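Nitroreductase family protein (PDB 7DP1) probably reduces nitro groups of dinitroaniline herbicides, using NADPH as electron donor and a bound flavin mononucleotide as cofactor. Local coordinates at residues 45-55 with 150-158; 134-144 with 193-204. The protein carries 1 engineered substitution. One frame throughout, in Å; residues are numbered along the deposited sequence.

From the N terminus, residues 45-55 come first and run from a flavin-binding segment into strand 54-59. Strand 136-143 follows, then helix 148-167, and strand 195-204 comes last. Contact 1 brings 150-158 of the helix back to 45-55, closing a loop of 94 residues. Contact 2 pairs 134-144 with 193-204 and closes one of 48. The two loops cross, because 134-144 lies inside the first and 193-204 beyond it. Strand 136-143 is the neighbour of both 54-59 and 195-204 in one antiparallel sheet. Contact 1 ties the flavin-binding segment to the helix, and contact 2 joins two strands of the sheet. They meet where Trp151 packs on Phe198 and where Gln54 pairs with His141.

Contact 1: 45-55 with 150-158; sequences PSGGNLQPWQA and QWADMGMWL. With FMN (flavin mononucleotide), chain D.
Gln150 opens the helical side by laying its CB against the ring of Pro52. This is part of the FMN-dependent nitroreductase fold, where segment 45-55 packs along helix 148-167 beside the flavin. Gln150 OE1 accepts a hydrogen bond from Gly147 N. Its NE2 donates to a water and to Ile87 O of the second subunit. That water lies between Gln150 NE2, Gly47 O and Asp153 OD2, and can donate to Gly47 O.

Asp153 is the polar centre of the contact. Gly47 N donates to Asp153 OD1 at 3.2 Å with a nearly straight N-H (165°), but it comes from above the carboxylate plane. The CB of Asp153 meets Pro52 CG at 3.5 Å, and the two side chains cross at about a right angle. Met154 sets its CG near Trp53 CA and CB.

Met156 lies nearer the cofactor. The extended chain of Met156 brings its SD to 3.5 Å from the flavin methyl C8M of FMN. Pro45 O is also close to that sulfur. Ser46 CA and Gly47 N approach the same methyl, so loop and helix together border this end of the ring system. Residues of the second subunit, among them Arg219 and Glu176, bind the same FMN.

With CG anti to the backbone N (chi1 179°), Trp157 turns its ring onto one face of Trp53. The five-membered rings stack face to face, centroids 3.5 Å apart and planes at 17°. Gln42 accepts the N-H of Trp53 NE1. On the same face, Trp157 CB sits 3.6 Å from the centroid of the Trp53 six-membered ring, a CH-pi contact.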
loop_
_atom_site.group_PDB
_atom_site.type_symbol
_atom_site.label_atom_id
_atom_site.label_comp_id
_atom_site.label_asym_id
_atom_site.label_seq_id
_atom_site.Cartn_x
_atom_site.Cartn_y
_atom_site.Cartn_z
ATOM N N PRO A 45 1.265 -8.003 -4.570
ATOM C CA PRO A 45 1.946 -8.913 -3.646
ATOM C C PRO A 45 1.434 -8.732 -2.239
ATOM O O PRO A 45 0.754 -7.746 -1.922
ATOM C CB PRO A 45 3.418 -8.484 -3.753
ATOM C CG PRO A 45 3.311 -7.004 -3.955
ATOM C CD PRO A 45 2.044 -6.777 -4.803
ATOM N N SER A 46 1.791 -9.670 -1.371
ATOM C CA SER A 46 1.420 -9.550 0.022
ATOM C C SER A 46 2.334 -10.463 0.799
ATOM O O SER A 46 2.789 -11.475 0.265
ATOM C CB SER A 46 -0.051 -9.915 0.219
ATOM O OG SER A 46 -0.297 -11.255 -0.186
ATOM N N GLY A 47 2.627 -10.108 2.041
ATOM C CA GLY A 47 3.436 -10.977 2.884
ATOM C C GLY A 47 2.842 -12.361 2.944
ATOM O O GLY A 47 1.641 -12.519 3.218
ATOM N N GLY A 48 3.671 -13.359 2.627
ATOM C CA GLY A 48 3.261 -14.755 2.682
ATOM C C GLY A 48 2.170 -15.093 1.675
ATOM O O GLY A 48 1.527 -16.137 1.779
ATOM N N ASN A 49 1.976 -14.213 0.692
ATOM C CA ASN A 49 0.862 -14.305 -0.249
ATOM C C ASN A 49 -0.472 -14.416 0.492
ATOM O O ASN A 49 -1.422 -14.996 -0.024
ATOM C CB ASN A 49 1.033 -15.500 -1.200
ATOM C CG ASN A 49 0.193 -15.371 -2.477
ATOM O OD1 ASN A 49 0.042 -14.277 -3.037
ATOM N ND2 ASN A 49 -0.377 -16.494 -2.927
ATOM N N LEU A 50 -0.555 -13.835 1.686
ATOM C CA LEU A 50 -1.817 -13.891 2.436
ATOM C C LEU A 50 -2.981 -13.212 1.721
ATOM O O LEU A 50 -4.118 -13.618 1.919
ATOM C CB LEU A 50 -1.668 -13.291 3.826
ATOM C CG LEU A 50 -0.951 -14.135 4.877
ATOM C CD1 LEU A 50 -1.113 -13.475 6.239
ATOM C CD2 LEU A 50 -1.469 -15.562 4.909
ATOM N N GLN A 51 -2.717 -12.186 0.908
ATOM C CA GLN A 51 -3.797 -11.458 0.240
ATOM C C GLN A 51 -4.899 -11.033 1.236
ATOM O O GLN A 51 -6.054 -11.415 1.085
ATOM C CB GLN A 51 -4.427 -12.316 -0.874
ATOM C CG GLN A 51 -3.437 -12.739 -1.971
ATOM C CD GLN A 51 -3.917 -13.955 -2.738
ATOM O OE1 GLN A 51 -4.757 -13.854 -3.643
ATOM N NE2 GLN A 51 -3.430 -15.122 -2.343
ATOM N N PRO A 52 -4.536 -10.253 2.255
ATOM C CA PRO A 52 -5.475 -10.021 3.368
ATOM C C PRO A 52 -6.638 -9.068 3.048
ATOM O O PRO A 52 -7.549 -8.961 3.873
ATOM C CB PRO A 52 -4.566 -9.447 4.464
ATOM C CG PRO A 52 -3.473 -8.707 3.675
ATOM C CD PRO A 52 -3.258 -9.533 2.424
ATOM N N TRP A 53 -6.620 -8.408 1.890
ATOM C CA TRP A 53 -7.666 -7.461 1.530
ATOM C C TRP A 53 -9.032 -8.090 1.222
ATOM O O TRP A 53 -9.129 -9.125 0.563
ATOM C CB TRP A 53 -7.231 -6.606 0.332
ATOM C CG TRP A 53 -6.702 -7.353 -0.836
ATOM C CD1 TRP A 53 -7.417 -7.859 -1.887
ATOM C CD2 TRP A 53 -5.327 -7.676 -1.094
ATOM N NE1 TRP A 53 -6.574 -8.479 -2.775
ATOM C CE2 TRP A 53 -5.287 -8.384 -2.309
ATOM C CE3 TRP A 53 -4.123 -7.429 -0.409
ATOM C CZ2 TRP A 53 -4.090 -8.866 -2.859
ATOM C CZ3 TRP A 53 -2.927 -7.891 -0.964
ATOM C CH2 TRP A 53 -2.924 -8.606 -2.176
ATOM N N GLN A 54 -10.081 -7.432 1.683
ATOM C CA GLN A 54 -11.458 -7.833 1.350
ATOM C C GLN A 54 -12.242 -6.582 1.015
ATOM O O GLN A 54 -12.057 -5.551 1.651
ATOM C CB GLN A 54 -12.124 -8.581 2.507
ATOM C CG GLN A 54 -11.635 -10.003 2.691
ATOM C CD GLN A 54 -12.223 -10.661 3.926
ATOM O OE1 GLN A 54 -11.581 -10.740 4.974
ATOM N NE2 GLN A 54 -13.459 -11.114 3.814
ATOM N N ALA A 55 -13.131 -6.657 0.040
ATOM C CA ALA A 55 -13.832 -5.447 -0.347
ATOM C C ALA A 55 -15.305 -5.675 -0.548
ATOM O O ALA A 55 -15.717 -6.667 -1.133
ATOM C CB ALA A 55 -13.227 -4.860 -1.614
ATOM N N GLN A 150 0.090 -6.372 7.419
ATOM C CA GLN A 150 -1.014 -6.750 6.548
ATOM C C GLN A 150 -1.744 -5.498 6.056
ATOM O O GLN A 150 -2.288 -5.471 4.957
ATOM C CB GLN A 150 -1.974 -7.706 7.240
ATOM C CG GLN A 150 -1.457 -9.133 7.304
ATOM C CD GLN A 150 -0.409 -9.320 8.369
ATOM O OE1 GLN A 150 -0.559 -8.837 9.486
ATOM N NE2 GLN A 150 0.652 -10.043 8.040
ATOM N N TRP A 151 -1.756 -4.461 6.879
ATOM C CA TRP A 151 -2.301 -3.209 6.431
ATOM C C TRP A 151 -1.487 -2.660 5.275
ATOM O O TRP A 151 -2.055 -2.105 4.350
ATOM C CB TRP A 151 -2.380 -2.207 7.592
ATOM C CG TRP A 151 -3.612 -2.486 8.421
ATOM C CD1 TRP A 151 -3.935 -3.667 9.035
ATOM C CD2 TRP A 151 -4.703 -1.596 8.675
ATOM N NE1 TRP A 151 -5.144 -3.557 9.671
ATOM C CE2 TRP A 151 -5.636 -2.294 9.466
ATOM C CE3 TRP A 151 -4.968 -0.274 8.332
ATOM C CZ2 TRP A 151 -6.826 -1.713 9.906
ATOM C CZ3 TRP A 151 -6.143 0.302 8.767
ATOM C CH2 TRP A 151 -7.061 -0.419 9.548
ATOM N N ALA A 152 -0.167 -2.853 5.285
ATOM C CA ALA A 152 0.622 -2.384 4.142
ATOM C C ALA A 152 0.253 -3.185 2.885
ATOM O O ALA A 152 0.165 -2.612 1.798
ATOM C CB ALA A 152 2.135 -2.465 4.434
ATOM N N ASP A 153 0.003 -4.491 3.045
ATOM C CA ASP A 153 -0.472 -5.346 1.951
ATOM C C ASP A 153 -1.744 -4.769 1.346
ATOM O O ASP A 153 -1.913 -4.759 0.139
ATOM C CB ASP A 153 -0.781 -6.776 2.423
ATOM C CG ASP A 153 0.424 -7.517 2.983
ATOM O OD1 ASP A 153 1.580 -7.174 2.646
ATOM O OD2 ASP A 153 0.191 -8.498 3.743
ATOM N N MET A 154 -2.651 -4.287 2.189
ATOM C CA MET A 154 -3.882 -3.701 1.661
ATOM C C MET A 154 -3.603 -2.457 0.798
ATOM O O MET A 154 -4.249 -2.252 -0.250
ATOM C CB MET A 154 -4.852 -3.340 2.808
ATOM C CG MET A 154 -5.435 -4.570 3.537
ATOM S SD MET A 154 -6.873 -4.174 4.583
ATOM C CE MET A 154 -6.131 -3.177 5.864
ATOM N N GLY A 155 -2.671 -1.625 1.254
ATOM C CA GLY A 155 -2.268 -0.439 0.495
ATOM C C GLY A 155 -1.744 -0.840 -0.870
ATOM O O GLY A 155 -2.052 -0.228 -1.895
ATOM N N MET A 156 -0.970 -1.910 -0.889
ATOM C CA MET A 156 -0.406 -2.400 -2.147
ATOM C C MET A 156 -1.538 -2.727 -3.091
ATOM O O MET A 156 -1.516 -2.341 -4.263
ATOM C CB MET A 156 0.482 -3.616 -1.899
ATOM C CG MET A 156 1.779 -3.272 -1.145
ATOM S SD MET A 156 2.649 -4.787 -0.704
ATOM C CE MET A 156 3.593 -4.148 0.700
ATOM N N TRP A 157 -2.536 -3.433 -2.579
ATOM C CA TRP A 157 -3.726 -3.762 -3.394
ATOM C C TRP A 157 -4.496 -2.527 -3.821
ATOM O O TRP A 157 -4.824 -2.350 -4.995
ATOM C CB TRP A 157 -4.660 -4.687 -2.638
ATOM C CG TRP A 157 -5.906 -5.038 -3.396
ATOM C CD1 TRP A 157 -6.021 -5.989 -4.363
ATOM C CD2 TRP A 157 -7.228 -4.473 -3.231
ATOM N NE1 TRP A 157 -7.324 -6.063 -4.810
ATOM C CE2 TRP A 157 -8.084 -5.141 -4.140
ATOM C CE3 TRP A 157 -7.760 -3.464 -2.423
ATOM C CZ2 TRP A 157 -9.467 -4.841 -4.263
ATOM C CZ3 TRP A 157 -9.132 -3.158 -2.547
ATOM C CH2 TRP A 157 -9.963 -3.847 -3.467
ATOM N N LEU A 158 -4.786 -1.665 -2.857
ATOM C CA LEU A 158 -5.556 -0.462 -3.133
ATOM C C LEU A 158 -4.915 0.402 -4.204
ATOM O O LEU A 158 -5.595 0.889 -5.106
ATOM C CB LEU A 158 -5.735 0.369 -1.848
ATOM C CG LEU A 158 -6.759 1.484 -2.046
ATOM C CD1 LEU A 158 -8.148 0.882 -2.324
ATOM C CD2 LEU A 158 -6.794 2.412 -0.850
HETATM N N1 FMN D . 9.240 -13.064 0.008
HETATM C C2 FMN D . 10.332 -13.698 0.542
HETATM O O2 FMN D . 10.808 -14.657 -0.052
HETATM N N3 FMN D . 10.897 -13.255 1.722
HETATM C C4 FMN D . 10.390 -12.165 2.394
HETATM O O4 FMN D . 10.939 -11.795 3.448
HETATM C C4A FMN D . 9.269 -11.521 1.853
HETATM N N5 FMN D . 8.702 -10.431 2.473
HETATM C C5A FMN D . 7.624 -9.783 1.905
HETATM C C6 FMN D . 7.087 -8.678 2.539
HETATM C C7 FMN D . 5.996 -8.025 1.977
HETATM C C7M FMN D . 5.438 -6.815 2.658
HETATM C C8 FMN D . 5.437 -8.477 0.789
HETATM C C8M FMN D . 4.283 -7.740 0.162
HETATM C C9 FMN D . 5.976 -9.587 0.156
HETATM C C9A FMN D . 7.076 -10.236 0.712
HETATM N N10 FMN D . 7.627 -11.350 0.100
HETATM C C10 FMN D . 8.710 -11.977 0.661
HETATM C "C1'" FMN D . 7.088 -11.885 -1.199
HETATM C "C2'" FMN D . 5.777 -12.644 -1.027
HETATM O "O2'" FMN D . 6.019 -13.950 -0.565
HETATM C "C3'" FMN D . 5.091 -12.671 -2.393
HETATM O "O3'" FMN D . 4.743 -11.358 -2.774
HETATM C "C4'" FMN D . 3.844 -13.549 -2.449
HETATM O "O4'" FMN D . 4.260 -14.890 -2.261
HETATM C "C5'" FMN D . 3.248 -13.415 -3.851
HETATM O "O5'" FMN D . 4.235 -13.766 -4.824
HETATM P P FMN D . 4.636 -12.743 -6.018
HETATM O O1P FMN D . 5.817 -13.382 -6.728
HETATM O O2P FMN D . 3.526 -12.527 -7.010
HETATM O O3P FMN D . 4.923 -11.403 -5.395
HETATM O O HOH W 1 1.076 -10.489 4.837
#

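Contact 2: 134-144 with 193-204; sequences APVMLFLHCSR and DDQILFSGLAIG
Arg144 lays one face of its guanidinium over Ile196, with the CB of that residue above the centre of the group. Arg144 NE donates to Gln195 O at 3.1 Å. This bond is bent (136°) and meets the carbonyl from above its plane. The His141 ring is met at its edge. Gln195 OE1 lies in the ring plane and accepts from His141 ND1 at 2.6 Å, while the amide plane stands 82° to the ring. Gln195 is bent at chi2 (-68°), which turns its amide back to the histidine. His141 NE2 is hydrogen-bonded to Thr56 OG1 of the neighbouring strand 54-59, so both ring nitrogens are held.

The Phe198 ring has Ser199 CB over one face and Leu140 CD2 at its edge, 3.7 Å from Phe198 CD2. Leu140 and Phe198 lie side by side and point the same way. Phe198 also touches FMN and belongs to its pocket. Phe139 has Met137 CG over one face of its ring, and Trp178 meets it edge to face.

Strands 136-143 and 195-204 are antiparallel neighbours in the central sheet of the nitroreductase fold. A classic beta bulge shifts their register by one residue: Phe198 and Ser199 together stand opposite Leu140, whose O takes a bond from Phe198 N and a weak one from Ser199 N.

Beyond the bulge, Leu138 pairs with Leu201 and Val136 with Ile203. These side chains share one sheet face with Leu140, and Trp157 of helix 148-167 packs on Leu138 and Leu140. On the other face Met137, bent at chi2 and chi3, brings its CE to 3.6 Å from Ala202 CB.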
loop_
_atom_site.group_PDB
_atom_site.type_symbol
_atom_site.label_atom_id
_atom_site.label_comp_id
_atom_site.label_asym_id
_atom_site.label_seq_id
_atom_site.Cartn_x
_atom_site.Cartn_y
_atom_site.Cartn_z
ATOM N N ALA A 134 -19.686 10.209 -6.371
ATOM C CA ALA A 134 -19.340 8.993 -7.091
ATOM C C ALA A 134 -20.492 7.991 -7.022
ATOM O O ALA A 134 -21.150 7.861 -5.985
ATOM C CB ALA A 134 -18.080 8.393 -6.535
ATOM N N PRO A 135 -20.742 7.285 -8.134
ATOM C CA PRO A 135 -21.832 6.302 -8.238
ATOM C C PRO A 135 -21.535 4.979 -7.537
ATOM O O PRO A 135 -22.462 4.234 -7.231
ATOM C CB PRO A 135 -21.965 6.093 -9.748
ATOM C CG PRO A 135 -20.594 6.346 -10.264
ATOM C CD PRO A 135 -20.037 7.462 -9.413
ATOM N N VAL A 136 -20.262 4.707 -7.289
ATOM C CA VAL A 136 -19.813 3.439 -6.719
ATOM C C VAL A 136 -18.920 3.696 -5.517
ATOM O O VAL A 136 -18.115 4.624 -5.535
ATOM C CB VAL A 136 -19.036 2.591 -7.776
ATOM C CG1 VAL A 136 -18.280 1.443 -7.120
ATOM C CG2 VAL A 136 -19.989 2.079 -8.882
ATOM N N MET A 137 -19.078 2.911 -4.458
ATOM C CA MET A 137 -18.190 3.037 -3.303
ATOM C C MET A 137 -17.669 1.665 -2.879
ATOM O O MET A 137 -18.455 0.744 -2.638
ATOM C CB MET A 137 -18.905 3.715 -2.124
ATOM C CG MET A 137 -18.096 3.714 -0.824
ATOM S SD MET A 137 -16.623 4.785 -0.913
ATOM C CE MET A 137 -17.443 6.340 -1.316
ATOM N N LEU A 138 -16.346 1.537 -2.815
ATOM C CA LEU A 138 -15.687 0.314 -2.346
ATOM C C LEU A 138 -15.243 0.492 -0.920
ATOM O O LEU A 138 -14.489 1.423 -0.604
ATOM C CB LEU A 138 -14.478 -0.026 -3.222
ATOM C CG LEU A 138 -13.588 -1.202 -2.818
ATOM C CD1 LEU A 138 -13.074 -1.900 -4.052
ATOM C CD2 LEU A 138 -12.405 -0.734 -1.980
ATOM N N PHE A 139 -15.635 -0.445 -0.076
ATOM C CA PHE A 139 -15.185 -0.440 1.302
ATOM C C PHE A 139 -14.187 -1.561 1.487
ATOM O O PHE A 139 -14.511 -2.752 1.316
ATOM C CB PHE A 139 -16.353 -0.591 2.264
ATOM C CG PHE A 139 -17.222 0.626 2.344
ATOM C CD1 PHE A 139 -16.786 1.750 3.019
ATOM C CD2 PHE A 139 -18.478 0.645 1.747
ATOM C CE1 PHE A 139 -17.583 2.892 3.097
ATOM C CE2 PHE A 139 -19.279 1.769 1.814
ATOM C CZ PHE A 139 -18.839 2.904 2.505
ATOM N N LEU A 140 -12.968 -1.161 1.821
ATOM C CA LEU A 140 -11.853 -2.090 1.972
ATOM C C LEU A 140 -11.727 -2.475 3.417
ATOM O O LEU A 140 -11.592 -1.612 4.283
ATOM C CB LEU A 140 -10.547 -1.455 1.440
ATOM C CG LEU A 140 -9.195 -2.127 1.723
ATOM C CD1 LEU A 140 -9.210 -3.591 1.350
ATOM C CD2 LEU A 140 -8.059 -1.380 0.960
ATOM N N HIS A 141 -11.816 -3.770 3.694
ATOM C CA HIS A 141 -11.731 -4.221 5.069
ATOM C C HIS A 141 -10.966 -5.529 5.179
ATOM O O HIS A 141 -10.607 -6.131 4.160
ATOM C CB HIS A 141 -13.117 -4.377 5.658
ATOM C CG HIS A 141 -14.011 -5.267 4.848
ATOM N ND1 HIS A 141 -14.171 -6.592 5.127
ATOM C CD2 HIS A 141 -14.797 -4.988 3.778
ATOM C CE1 HIS A 141 -15.031 -7.125 4.252
ATOM N NE2 HIS A 141 -15.417 -6.175 3.434
ATOM N N CYS A 142 -10.710 -5.954 6.414
ATOM C CA CYS A 142 -9.969 -7.187 6.653
ATOM C C CYS A 142 -10.285 -7.735 8.036
ATOM O O CYS A 142 -10.927 -7.073 8.860
ATOM C CB CYS A 142 -8.454 -6.957 6.517
ATOM S SG CYS A 142 -7.769 -5.771 7.753
ATOM N N SER A 143 -9.830 -8.952 8.289
ATOM C CA SER A 143 -9.997 -9.545 9.604
ATOM C C SER A 143 -9.233 -8.744 10.647
ATOM O O SER A 143 -8.163 -8.218 10.353
ATOM C CB SER A 143 -9.511 -10.990 9.619
ATOM O OG SER A 143 -9.461 -11.458 10.954
ATOM N N ARG A 144 -9.777 -8.664 11.859
ATOM C CA ARG A 144 -9.099 -7.982 12.966
ATOM C C ARG A 144 -7.836 -8.680 13.456
ATOM O O ARG A 144 -7.129 -8.136 14.304
ATOM C CB ARG A 144 -10.051 -7.801 14.149
ATOM C CG ARG A 144 -11.169 -6.842 13.850
ATOM C CD ARG A 144 -11.989 -6.472 15.077
ATOM N NE ARG A 144 -12.873 -5.374 14.717
ATOM C CZ ARG A 144 -12.671 -4.108 15.055
ATOM N NH1 ARG A 144 -13.522 -3.173 14.656
ATOM N NH2 ARG A 144 -11.630 -3.783 15.802
ATOM N N ASP A 193 -18.287 -8.179 13.446
ATOM C CA ASP A 193 -17.340 -7.404 14.246
ATOM C C ASP A 193 -15.964 -8.090 14.327
ATOM O O ASP A 193 -15.059 -7.621 15.033
ATOM C CB ASP A 193 -17.905 -7.160 15.639
ATOM C CG ASP A 193 -19.236 -6.412 15.606
ATOM O OD1 ASP A 193 -19.861 -6.322 14.524
ATOM O OD2 ASP A 193 -19.653 -5.899 16.663
ATOM N N ASP A 194 -15.806 -9.178 13.574
ATOM C CA ASP A 194 -14.500 -9.790 13.359
ATOM C C ASP A 194 -13.756 -9.020 12.278
ATOM O O ASP A 194 -12.557 -9.221 12.062
ATOM C CB ASP A 194 -14.643 -11.250 12.947
ATOM C CG ASP A 194 -15.328 -11.400 11.598
ATOM O OD1 ASP A 194 -16.464 -10.893 11.438
ATOM O OD2 ASP A 194 -14.711 -11.996 10.685
ATOM N N GLN A 195 -14.494 -8.181 11.553
ATOM C CA GLN A 195 -13.916 -7.340 10.498
ATOM C C GLN A 195 -13.630 -5.939 11.017
ATOM O O GLN A 195 -14.299 -5.453 11.937
ATOM C CB GLN A 195 -14.859 -7.249 9.296
ATOM C CG GLN A 195 -14.999 -8.552 8.561
ATOM C CD GLN A 195 -13.714 -8.920 7.863
ATOM O OE1 GLN A 195 -13.243 -8.195 6.984
ATOM N NE2 GLN A 195 -13.112 -10.031 8.282
ATOM N N ILE A 196 -12.648 -5.287 10.418
ATOM C CA ILE A 196 -12.388 -3.879 10.698
ATOM C C ILE A 196 -12.341 -3.116 9.384
ATOM O O ILE A 196 -11.737 -3.570 8.405
ATOM C CB ILE A 196 -11.068 -3.680 11.515
ATOM C CG1 ILE A 196 -10.770 -2.193 11.713
ATOM C CG2 ILE A 196 -9.874 -4.378 10.851
ATOM C CD1 ILE A 196 -9.702 -1.902 12.779
ATOM N N LEU A 197 -12.999 -1.966 9.348
ATOM C CA LEU A 197 -13.031 -1.177 8.129
ATOM C C LEU A 197 -11.792 -0.331 8.081
ATOM O O LEU A 197 -11.544 0.426 9.016
ATOM C CB LEU A 197 -14.273 -0.284 8.075
ATOM C CG LEU A 197 -14.339 0.711 6.908
ATOM C CD1 LEU A 197 -14.479 -0.018 5.579
ATOM C CD2 LEU A 197 -15.484 1.711 7.089
ATOM N N PHE A 198 -11.016 -0.453 7.007
ATOM C CA PHE A 198 -9.855 0.422 6.815
ATOM C C PHE A 198 -10.288 1.719 6.126
ATOM O O PHE A 198 -10.150 2.811 6.678
ATOM C CB PHE A 198 -8.748 -0.305 6.022
ATOM C CG PHE A 198 -7.713 0.614 5.373
ATOM C CD1 PHE A 198 -7.249 1.747 6.002
ATOM C CD2 PHE A 198 -7.193 0.301 4.129
ATOM C CE1 PHE A 198 -6.303 2.561 5.399
ATOM C CE2 PHE A 198 -6.242 1.104 3.527
ATOM C CZ PHE A 198 -5.808 2.243 4.161
ATOM N N SER A 199 -10.836 1.613 4.933
ATOM C CA SER A 199 -11.043 2.819 4.153
ATOM C C SER A 199 -12.121 2.624 3.114
ATOM O O SER A 199 -12.417 1.493 2.718
ATOM C CB SER A 199 -9.731 3.230 3.482
ATOM O OG SER A 199 -9.906 4.372 2.660
ATOM N N GLY A 200 -12.712 3.720 2.658
ATOM C CA GLY A 200 -13.559 3.634 1.481
ATOM C C GLY A 200 -12.732 4.027 0.273
ATOM O O GLY A 200 -11.629 4.571 0.428
ATOM N N LEU A 201 -13.228 3.706 -0.920
ATOM C CA LEU A 201 -12.656 4.218 -2.170
ATOM C C LEU A 201 -13.822 4.657 -3.060
ATOM O O LEU A 201 -14.582 3.828 -3.566
ATOM C CB LEU A 201 -11.782 3.165 -2.870
ATOM C CG LEU A 201 -11.110 3.531 -4.213
ATOM C CD1 LEU A 201 -9.895 4.484 -4.030
ATOM C CD2 LEU A 201 -10.717 2.280 -5.044
ATOM N N ALA A 202 -14.033 5.961 -3.177
ATOM C CA ALA A 202 -15.083 6.448 -4.064
ATOM C C ALA A 202 -14.641 6.177 -5.491
ATOM O O ALA A 202 -13.491 6.437 -5.829
ATOM C CB ALA A 202 -15.335 7.913 -3.836
ATOM N N ILE A 203 -15.543 5.671 -6.332
ATOM C CA ILE A 203 -15.208 5.309 -7.714
ATOM C C ILE A 203 -16.180 5.876 -8.737
ATOM O O ILE A 203 -17.396 5.770 -8.560
ATOM C CB ILE A 203 -15.169 3.772 -7.896
ATOM C CG1 ILE A 203 -13.998 3.167 -7.128
ATOM C CG2 ILE A 203 -14.987 3.400 -9.356
ATOM C CD1 ILE A 203 -13.935 1.659 -7.225
ATOM N N GLY A 204 -15.648 6.442 -9.826
ATOM C CA GLY A 204 -16.492 6.970 -10.886
ATOM C C GLY A 204 -15.723 7.666 -11.988
ATOM O O GLY A 204 -14.486 7.559 -12.069
HETATM O O HOH W 2 -12.098 -12.700 10.996
#